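Local atomic coordinates of aminopeptidase N (Francisella tularensis subsp. tularensis, PDB entry 5DLL), a protein that removes N-terminal amino acids from peptides as a zinc-dependent M1-family aminopeptidase, and probably helps to degrade intracellular peptides left by protein breakdown. Residues L613-A621 against I632-L643; A752-V763 against S782-Q793. All blocks are in the same frame, centred on the assembly; numbering follows the deposited sequence.

Contact 1: residues L613-A621 against I632-L643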
# COMPACT_ATOMS: atom_id res chain seq x y z
N LEU A 613 18.37 11.63 -9.32
CA LEU A 613 18.91 10.34 -8.90
C LEU A 613 18.79 9.35 -10.05
O LEU A 613 17.69 9.08 -10.54
CB LEU A 613 18.18 9.83 -7.65
CG LEU A 613 18.95 8.85 -6.75
CD1 LEU A 613 20.35 9.37 -6.41
CD2 LEU A 613 18.16 8.60 -5.47
N ILE A 614 19.94 8.83 -10.49
CA ILE A 614 20.01 7.90 -11.62
C ILE A 614 19.28 6.59 -11.25
O ILE A 614 19.47 6.09 -10.14
CB ILE A 614 21.49 7.61 -12.01
CG1 ILE A 614 22.19 8.88 -12.50
CG2 ILE A 614 21.59 6.54 -13.09
CD1 ILE A 614 21.81 9.32 -13.89
N PRO A 615 18.45 6.05 -12.18
CA PRO A 615 17.71 4.82 -11.86
C PRO A 615 18.61 3.73 -11.29
O PRO A 615 19.68 3.46 -11.85
CB PRO A 615 17.15 4.38 -13.22
CG PRO A 615 17.10 5.61 -14.05
CD PRO A 615 18.14 6.56 -13.53
N ILE A 616 18.18 3.12 -10.19
CA ILE A 616 18.92 2.00 -9.61
C ILE A 616 18.98 0.80 -10.56
O ILE A 616 18.18 0.68 -11.50
CB ILE A 616 18.37 1.57 -8.22
CG1 ILE A 616 16.87 1.25 -8.29
CG2 ILE A 616 18.64 2.66 -7.19
CD1 ILE A 616 16.37 0.46 -7.10
N GLU A 617 19.94 -0.08 -10.31
CA GLU A 617 20.32 -1.13 -11.25
C GLU A 617 19.18 -2.12 -11.52
O GLU A 617 19.00 -2.58 -12.65
CB GLU A 617 21.57 -1.86 -10.76
CG GLU A 617 22.78 -0.95 -10.54
CD GLU A 617 22.94 -0.48 -9.10
OE1 GLU A 617 22.55 0.66 -8.78
OE2 GLU A 617 23.44 -1.27 -8.27
N SER A 618 18.42 -2.44 -10.47
CA SER A 618 17.28 -3.35 -10.59
C SER A 618 16.18 -2.80 -11.50
O SER A 618 15.49 -3.56 -12.18
CB SER A 618 16.71 -3.68 -9.21
OG SER A 618 16.54 -2.51 -8.42
N THR A 619 16.03 -1.48 -11.52
CA THR A 619 15.06 -0.82 -12.40
C THR A 619 15.52 -0.90 -13.86
O THR A 619 14.73 -1.24 -14.74
CB THR A 619 14.86 0.66 -12.02
OG1 THR A 619 14.47 0.74 -10.64
CG2 THR A 619 13.78 1.30 -12.89
N ILE A 620 16.79 -0.59 -14.10
CA ILE A 620 17.35 -0.69 -15.45
C ILE A 620 17.24 -2.12 -15.98
O ILE A 620 16.94 -2.34 -17.16
CB ILE A 620 18.82 -0.22 -15.48
CG1 ILE A 620 18.91 1.28 -15.16
CG2 ILE A 620 19.45 -0.50 -16.84
CD1 ILE A 620 20.29 1.74 -14.73
N ALA A 621 17.47 -3.09 -15.10
CA ALA A 621 17.37 -4.51 -15.44
C ALA A 621 15.98 -4.93 -15.95
O ALA A 621 15.87 -5.89 -16.72
CB ALA A 621 17.76 -5.36 -14.25
N ILE A 632 25.31 -3.70 -16.50
CA ILE A 632 24.53 -2.66 -15.82
C ILE A 632 25.37 -1.90 -14.78
O ILE A 632 25.53 -0.69 -14.90
CB ILE A 632 23.25 -3.25 -15.17
CG1 ILE A 632 22.24 -3.62 -16.26
CG2 ILE A 632 22.62 -2.26 -14.20
CD1 ILE A 632 21.06 -4.43 -15.76
N VAL A 633 25.92 -2.61 -13.79
CA VAL A 633 26.62 -1.94 -12.69
C VAL A 633 27.78 -1.06 -13.17
O VAL A 633 27.92 0.07 -12.71
CB VAL A 633 27.12 -2.91 -11.57
CG1 VAL A 633 25.96 -3.69 -10.97
CG2 VAL A 633 28.21 -3.84 -12.08
N LEU A 634 28.59 -1.56 -14.10
CA LEU A 634 29.78 -0.83 -14.55
C LEU A 634 29.40 0.43 -15.33
O LEU A 634 30.04 1.48 -15.20
CB LEU A 634 30.68 -1.74 -15.40
CG LEU A 634 31.27 -2.96 -14.69
CD1 LEU A 634 31.90 -3.93 -15.69
CD2 LEU A 634 32.27 -2.55 -13.62
N SER A 635 28.35 0.32 -16.14
CA SER A 635 27.87 1.44 -16.95
C SER A 635 27.23 2.53 -16.09
O SER A 635 27.39 3.71 -16.37
CB SER A 635 26.87 0.93 -17.99
OG SER A 635 26.41 1.99 -18.81
N ARG A 636 26.50 2.13 -15.05
CA ARG A 636 25.87 3.08 -14.12
C ARG A 636 26.90 3.75 -13.23
O ARG A 636 26.78 4.93 -12.92
CB ARG A 636 24.80 2.39 -13.26
CG ARG A 636 23.98 3.35 -12.41
CD ARG A 636 22.96 2.63 -11.56
NE ARG A 636 22.13 3.55 -10.77
CZ ARG A 636 22.50 4.13 -9.63
NH1 ARG A 636 23.70 3.91 -9.10
NH2 ARG A 636 21.65 4.95 -9.00
N LYS A 637 27.89 2.99 -12.79
CA LYS A 637 28.97 3.54 -11.99
C LYS A 637 29.70 4.61 -12.81
O LYS A 637 30.11 5.64 -12.27
CB LYS A 637 29.93 2.44 -11.56
CG LYS A 637 30.93 2.83 -10.48
CD LYS A 637 31.69 1.61 -9.98
CE LYS A 637 32.86 1.99 -9.09
NZ LYS A 637 32.44 2.79 -7.90
N ASN A 638 29.84 4.36 -14.11
CA ASN A 638 30.53 5.27 -15.02
C ASN A 638 29.83 6.62 -15.16
O ASN A 638 30.47 7.66 -15.00
CB ASN A 638 30.69 4.64 -16.40
CG ASN A 638 31.56 5.46 -17.33
OD1 ASN A 638 32.60 5.99 -16.92
ND2 ASN A 638 31.15 5.58 -18.58
N VAL A 639 28.53 6.61 -15.46
CA VAL A 639 27.80 7.87 -15.63
C VAL A 639 27.62 8.62 -14.32
O VAL A 639 27.71 9.85 -14.29
CB VAL A 639 26.42 7.68 -16.31
CG1 VAL A 639 26.57 6.93 -17.63
CG2 VAL A 639 25.43 6.99 -15.40
N VAL A 640 27.39 7.89 -13.23
CA VAL A 640 27.24 8.51 -11.91
C VAL A 640 28.55 9.17 -11.49
O VAL A 640 28.53 10.26 -10.90
CB VAL A 640 26.73 7.50 -10.85
CG1 VAL A 640 27.01 7.97 -9.42
CG2 VAL A 640 25.24 7.24 -11.04
N ASN A 641 29.67 8.53 -11.80
CA ASN A 641 30.99 9.12 -11.53
C ASN A 641 31.26 10.38 -12.36
O ASN A 641 31.88 11.32 -11.87
CB ASN A 641 32.10 8.09 -11.78
CG ASN A 641 33.48 8.73 -11.86
OD1 ASN A 641 34.03 8.92 -12.95
ND2 ASN A 641 34.02 9.11 -10.71
N GLN A 642 30.81 10.39 -13.62
CA GLN A 642 30.99 11.56 -14.48
C GLN A 642 30.23 12.77 -13.95
O GLN A 642 30.81 13.84 -13.76
CB GLN A 642 30.58 11.24 -15.92
CG GLN A 642 31.60 10.40 -16.67
CD GLN A 642 31.31 10.30 -18.16
OE1 GLN A 642 30.79 11.23 -18.78
NE2 GLN A 642 31.67 9.16 -18.76
N LEU A 643 28.93 12.60 -13.68
CA LEU A 643 28.10 13.67 -13.13
C LEU A 643 28.68 14.21 -11.82
O LEU A 643 28.69 15.42 -11.60
CB LEU A 643 26.69 13.17 -12.86
CG LEU A 643 25.85 12.79 -14.08
CD1 LEU A 643 24.68 11.91 -13.66
CD2 LEU A 643 25.35 14.03 -14.80

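Contact 2: residues A752-V763 against S782-Q793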
# COMPACT_ATOMS: atom_id res chain seq x y z
N ALA A 752 24.01 -4.06 5.28
CA ALA A 752 23.63 -5.00 4.23
C ALA A 752 23.71 -4.38 2.83
O ALA A 752 23.99 -5.08 1.86
CB ALA A 752 22.22 -5.52 4.48
N GLN A 753 23.46 -3.08 2.75
CA GLN A 753 23.43 -2.36 1.47
C GLN A 753 24.78 -1.77 1.05
O GLN A 753 24.86 -1.09 0.02
CB GLN A 753 22.39 -1.23 1.55
CG GLN A 753 20.97 -1.70 1.87
CD GLN A 753 20.11 -1.90 0.64
OE1 GLN A 753 20.03 -1.03 -0.23
NE2 GLN A 753 19.43 -3.04 0.58
N ILE A 754 25.84 -2.02 1.82
CA ILE A 754 27.18 -1.51 1.48
C ILE A 754 27.59 -1.95 0.08
O ILE A 754 27.50 -3.14 -0.25
CB ILE A 754 28.26 -2.00 2.48
CG1 ILE A 754 28.09 -1.30 3.83
CG2 ILE A 754 29.66 -1.75 1.95
CD1 ILE A 754 28.79 -2.01 4.98
N SER A 755 28.04 -1.00 -0.73
CA SER A 755 28.56 -1.29 -2.07
C SER A 755 30.06 -1.49 -1.98
O SER A 755 30.84 -0.58 -2.27
CB SER A 755 28.24 -0.14 -3.03
OG SER A 755 26.85 -0.07 -3.28
N HIS A 756 30.47 -2.69 -1.57
CA HIS A 756 31.88 -3.02 -1.43
C HIS A 756 32.06 -4.53 -1.33
O HIS A 756 31.18 -5.24 -0.84
CB HIS A 756 32.47 -2.34 -0.19
CG HIS A 756 33.97 -2.44 -0.10
ND1 HIS A 756 34.61 -3.09 0.94
CD2 HIS A 756 34.94 -2.00 -0.93
CE1 HIS A 756 35.91 -3.03 0.75
NE2 HIS A 756 36.14 -2.37 -0.37
N GLU A 757 33.22 -5.01 -1.80
CA GLU A 757 33.55 -6.44 -1.80
C GLU A 757 33.14 -7.14 -0.50
O GLU A 757 32.53 -8.20 -0.52
CB GLU A 757 35.06 -6.64 -2.02
CG GLU A 757 35.58 -6.17 -3.37
CD GLU A 757 37.09 -6.33 -3.49
OE1 GLU A 757 37.56 -7.48 -3.56
OE2 GLU A 757 37.80 -5.30 -3.54
N SER A 758 33.47 -6.51 0.63
CA SER A 758 33.32 -7.12 1.94
C SER A 758 31.90 -7.07 2.52
O SER A 758 31.72 -7.34 3.71
CB SER A 758 34.28 -6.46 2.94
OG SER A 758 33.90 -5.11 3.18
N ALA A 759 30.91 -6.75 1.69
CA ALA A 759 29.51 -6.66 2.14
C ALA A 759 29.01 -7.99 2.71
O ALA A 759 28.40 -8.03 3.78
CB ALA A 759 28.62 -6.22 0.99
N LEU A 760 29.30 -9.08 2.00
CA LEU A 760 28.87 -10.41 2.41
C LEU A 760 29.54 -10.84 3.72
O LEU A 760 28.87 -11.36 4.61
CB LEU A 760 29.16 -11.42 1.31
CG LEU A 760 28.68 -12.86 1.53
CD1 LEU A 760 27.23 -12.90 1.99
CD2 LEU A 760 28.88 -13.66 0.25
N ASP A 761 30.84 -10.61 3.82
CA ASP A 761 31.59 -10.91 5.05
C ASP A 761 30.98 -10.22 6.26
O ASP A 761 30.85 -10.82 7.33
CB ASP A 761 33.04 -10.45 4.91
CG ASP A 761 33.81 -11.25 3.88
OD1 ASP A 761 33.84 -12.49 3.99
OD2 ASP A 761 34.38 -10.62 2.96
N ILE A 762 30.60 -8.95 6.08
CA ILE A 762 30.04 -8.15 7.16
C ILE A 762 28.69 -8.71 7.59
O ILE A 762 28.42 -8.84 8.79
CB ILE A 762 29.90 -6.66 6.75
CG1 ILE A 762 31.28 -6.04 6.55
CG2 ILE A 762 29.14 -5.87 7.81
CD1 ILE A 762 31.27 -4.82 5.65
N VAL A 763 27.86 -9.05 6.61
CA VAL A 763 26.53 -9.63 6.87
C VAL A 763 26.63 -10.97 7.62
O VAL A 763 25.79 -11.27 8.48
CB VAL A 763 25.74 -9.81 5.56
CG1 VAL A 763 24.45 -10.58 5.79
CG2 VAL A 763 25.42 -8.45 4.94
N SER A 782 15.52 -6.92 7.42
CA SER A 782 16.58 -5.92 7.47
C SER A 782 17.88 -6.47 6.91
O SER A 782 18.40 -5.95 5.93
CB SER A 782 16.79 -5.43 8.90
OG SER A 782 15.63 -4.80 9.39
N LEU A 783 18.40 -7.52 7.55
CA LEU A 783 19.73 -8.03 7.21
C LEU A 783 19.72 -8.88 5.94
O LEU A 783 20.49 -8.62 5.02
CB LEU A 783 20.31 -8.85 8.37
CG LEU A 783 21.77 -9.28 8.18
CD1 LEU A 783 22.69 -8.07 8.15
CD2 LEU A 783 22.19 -10.26 9.26
N ILE A 784 18.86 -9.90 5.91
CA ILE A 784 18.87 -10.86 4.80
C ILE A 784 18.15 -10.29 3.57
O ILE A 784 18.68 -10.32 2.46
CB ILE A 784 18.24 -12.21 5.20
CG1 ILE A 784 18.90 -12.78 6.47
CG2 ILE A 784 18.33 -13.21 4.04
CD1 ILE A 784 20.41 -12.92 6.40
N GLY A 785 16.94 -9.75 3.78
CA GLY A 785 16.19 -9.09 2.71
C GLY A 785 16.90 -7.84 2.21
O GLY A 785 16.80 -7.50 1.03
N GLY A 786 17.60 -7.16 3.11
CA GLY A 786 18.44 -6.02 2.75
C GLY A 786 19.64 -6.41 1.90
O GLY A 786 20.06 -5.64 1.04
N PHE A 787 20.21 -7.59 2.15
CA PHE A 787 21.32 -8.08 1.34
C PHE A 787 20.84 -8.56 -0.02
O PHE A 787 21.54 -8.40 -1.02
CB PHE A 787 22.09 -9.19 2.05
CG PHE A 787 23.26 -9.70 1.26
CD1 PHE A 787 24.41 -8.93 1.13
CD2 PHE A 787 23.21 -10.93 0.61
CE1 PHE A 787 25.49 -9.37 0.38
CE2 PHE A 787 24.28 -11.38 -0.14
CZ PHE A 787 25.42 -10.60 -0.25
N GLY A 788 19.66 -9.16 -0.06
CA GLY A 788 19.04 -9.57 -1.32
C GLY A 788 18.69 -8.41 -2.24
O GLY A 788 18.59 -8.59 -3.45
N ALA A 789 18.50 -7.23 -1.66
CA ALA A 789 18.23 -6.00 -2.42
C ALA A 789 19.50 -5.20 -2.76
O ALA A 789 19.43 -4.22 -3.50
CB ALA A 789 17.26 -5.11 -1.65
N ASN A 790 20.65 -5.62 -2.22
CA ASN A 790 21.96 -5.07 -2.58
C ASN A 790 22.40 -5.70 -3.90
O ASN A 790 23.01 -6.77 -3.91
CB ASN A 790 22.98 -5.36 -1.46
CG ASN A 790 24.37 -4.82 -1.76
OD1 ASN A 790 24.75 -4.61 -2.91
ND2 ASN A 790 25.14 -4.60 -0.71
N PHE A 791 22.12 -5.01 -5.00
CA PHE A 791 22.21 -5.58 -6.35
C PHE A 791 23.58 -6.16 -6.71
O PHE A 791 23.70 -7.36 -6.96
CB PHE A 791 21.80 -4.54 -7.39
CG PHE A 791 21.50 -5.12 -8.75
CD1 PHE A 791 20.30 -5.78 -8.98
CD2 PHE A 791 22.41 -5.00 -9.79
CE1 PHE A 791 20.01 -6.31 -10.23
CE2 PHE A 791 22.13 -5.52 -11.04
CZ PHE A 791 20.93 -6.18 -11.26
N LEU A 792 24.62 -5.33 -6.73
CA LEU A 792 25.96 -5.76 -7.13
C LEU A 792 26.50 -6.95 -6.32
O LEU A 792 27.05 -7.90 -6.89
CB LEU A 792 26.94 -4.58 -7.03
CG LEU A 792 28.44 -4.86 -7.22
CD1 LEU A 792 28.72 -5.62 -8.51
CD2 LEU A 792 29.22 -3.55 -7.18
N GLN A 793 26.32 -6.89 -5.00
CA GLN A 793 26.95 -7.84 -4.08
C GLN A 793 26.20 -9.17 -3.93
O GLN A 793 26.83 -10.23 -3.80
CB GLN A 793 27.13 -7.19 -2.70
CG GLN A 793 28.04 -5.96 -2.72
CD GLN A 793 29.43 -6.29 -3.23
OE1 GLN A 793 30.00 -7.33 -2.91
NE2 GLN A 793 30.00 -5.38 -4.01

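Contact 1: residues L613-A621 against I632-L643
R636 reaches from helix 632-643 to the bend that precedes helix 617-621 and bonds to two successive backbone carbonyls there. Its NE donates to P615 O at 2.7 Å (N-H...O 157°), and its NH2 donates to I614 O at 2.7 Å (156°). Both oxygens lie at the edge of the guanidinium, close to its plane, while each donor stands well above the plane of the carbonyl it meets. An arginine suits this place because a long side chain with several N-H groups can serve the carbonyls of a turn that is not yet helical. With CG anti to the backbone N (chi1 -172°) and the chain extended as far as NE, the group spans the gap between the backbones.

The tightly packed side is aliphatic. I614 slides past the arginine stem, sets CG1 3.8 Å from V640 CG2, and meets L643 end to end, CD1 to CD1 at 3.9 Å; Y683 of helix 668-685 touches both. Beyond the arginine, I632 CD1 rests 3.7 Å from A621 CB, where the small methyl lets the branched chain approach. E617 belongs here too, its CB 3.6 Å from I632 CG2 and its CG against the R636 stem.

The more open side holds the E617 carboxylate and the exposed I616, which touches R636 lightly. E617 OE1 lies over one guanidinium face toward its rim, 3.5 Å from R636 NH1, and V640 CG2 is offset likewise over the opposite face. No N-H points at OE1 in this salt bridge. Directed bonds to backbone oxygens therefore fix the rotation of the guanidinium; the carboxylate probably adds a charge interaction, while CB and CG of E617 add apolar packing.

Contact 2: residues A752-V763 against S782-Q793
A752 and F787 meet where two helix ends come together in the C-terminal all-helical domain, whose sequence belongs to the ARM-repeat family DUF3458_C; the segments 759-763 and 782-788 of two longer helices run nearly antiparallel.

Packing fills one part. The A752 methyl rests on the backbone of the 782-788 segment, 3.6 Å from L783 O, and fits closely because G786 has no side chain. F787, with CG anti to the backbone N (chi1 -179°), carries its ring toward helix 759-767. There the ring lies against L760 and V763, both on one side of its plane, with L760 CD1 3.7 Å from F787 CZ. V763 CG1 also slides past L783 CG at 3.8 Å, and F804 of helix 800-815 touches both V763 and L760. Q793 packs its CG against A759 CB, 3.8 Å away.

Polar contacts hold the loop after A752. Q753 NE2 makes a weak bond to G786 O. N790 is the N-cap of helix 791-794, its OD1 accepting weakly from Q793 N, so asparagine can serve helix and loop at once. Both protons of its amide nitrogen are used: ND2 donates to A752 O at 2.9 Å, almost straight at 174°, and to I754 O at 2.8 Å, more bent at 149°.

Contacts 1 and 2 both lie in the helical C-terminal domain, on the same side of the chain's centre, with centres about 18 Å apart. They follow one another in sequence and hold different helices, yet they touch: F791 of 782-793 packs on E617, with CD2 3.4 Å from E617 CB, and on V633, which also meets L792. Contact 1 is the more buried; contact 2 is partly buried, with S755, E757 and A789 exposed at its margin. In each, a side chain answers two backbone carbonyls at or near a helix end, but contact 1 uses a charged guanidinium with a carboxylate nearby, whereas contact 2 uses a neutral amide, with the aromatic packing of F787 elsewhere in the contact.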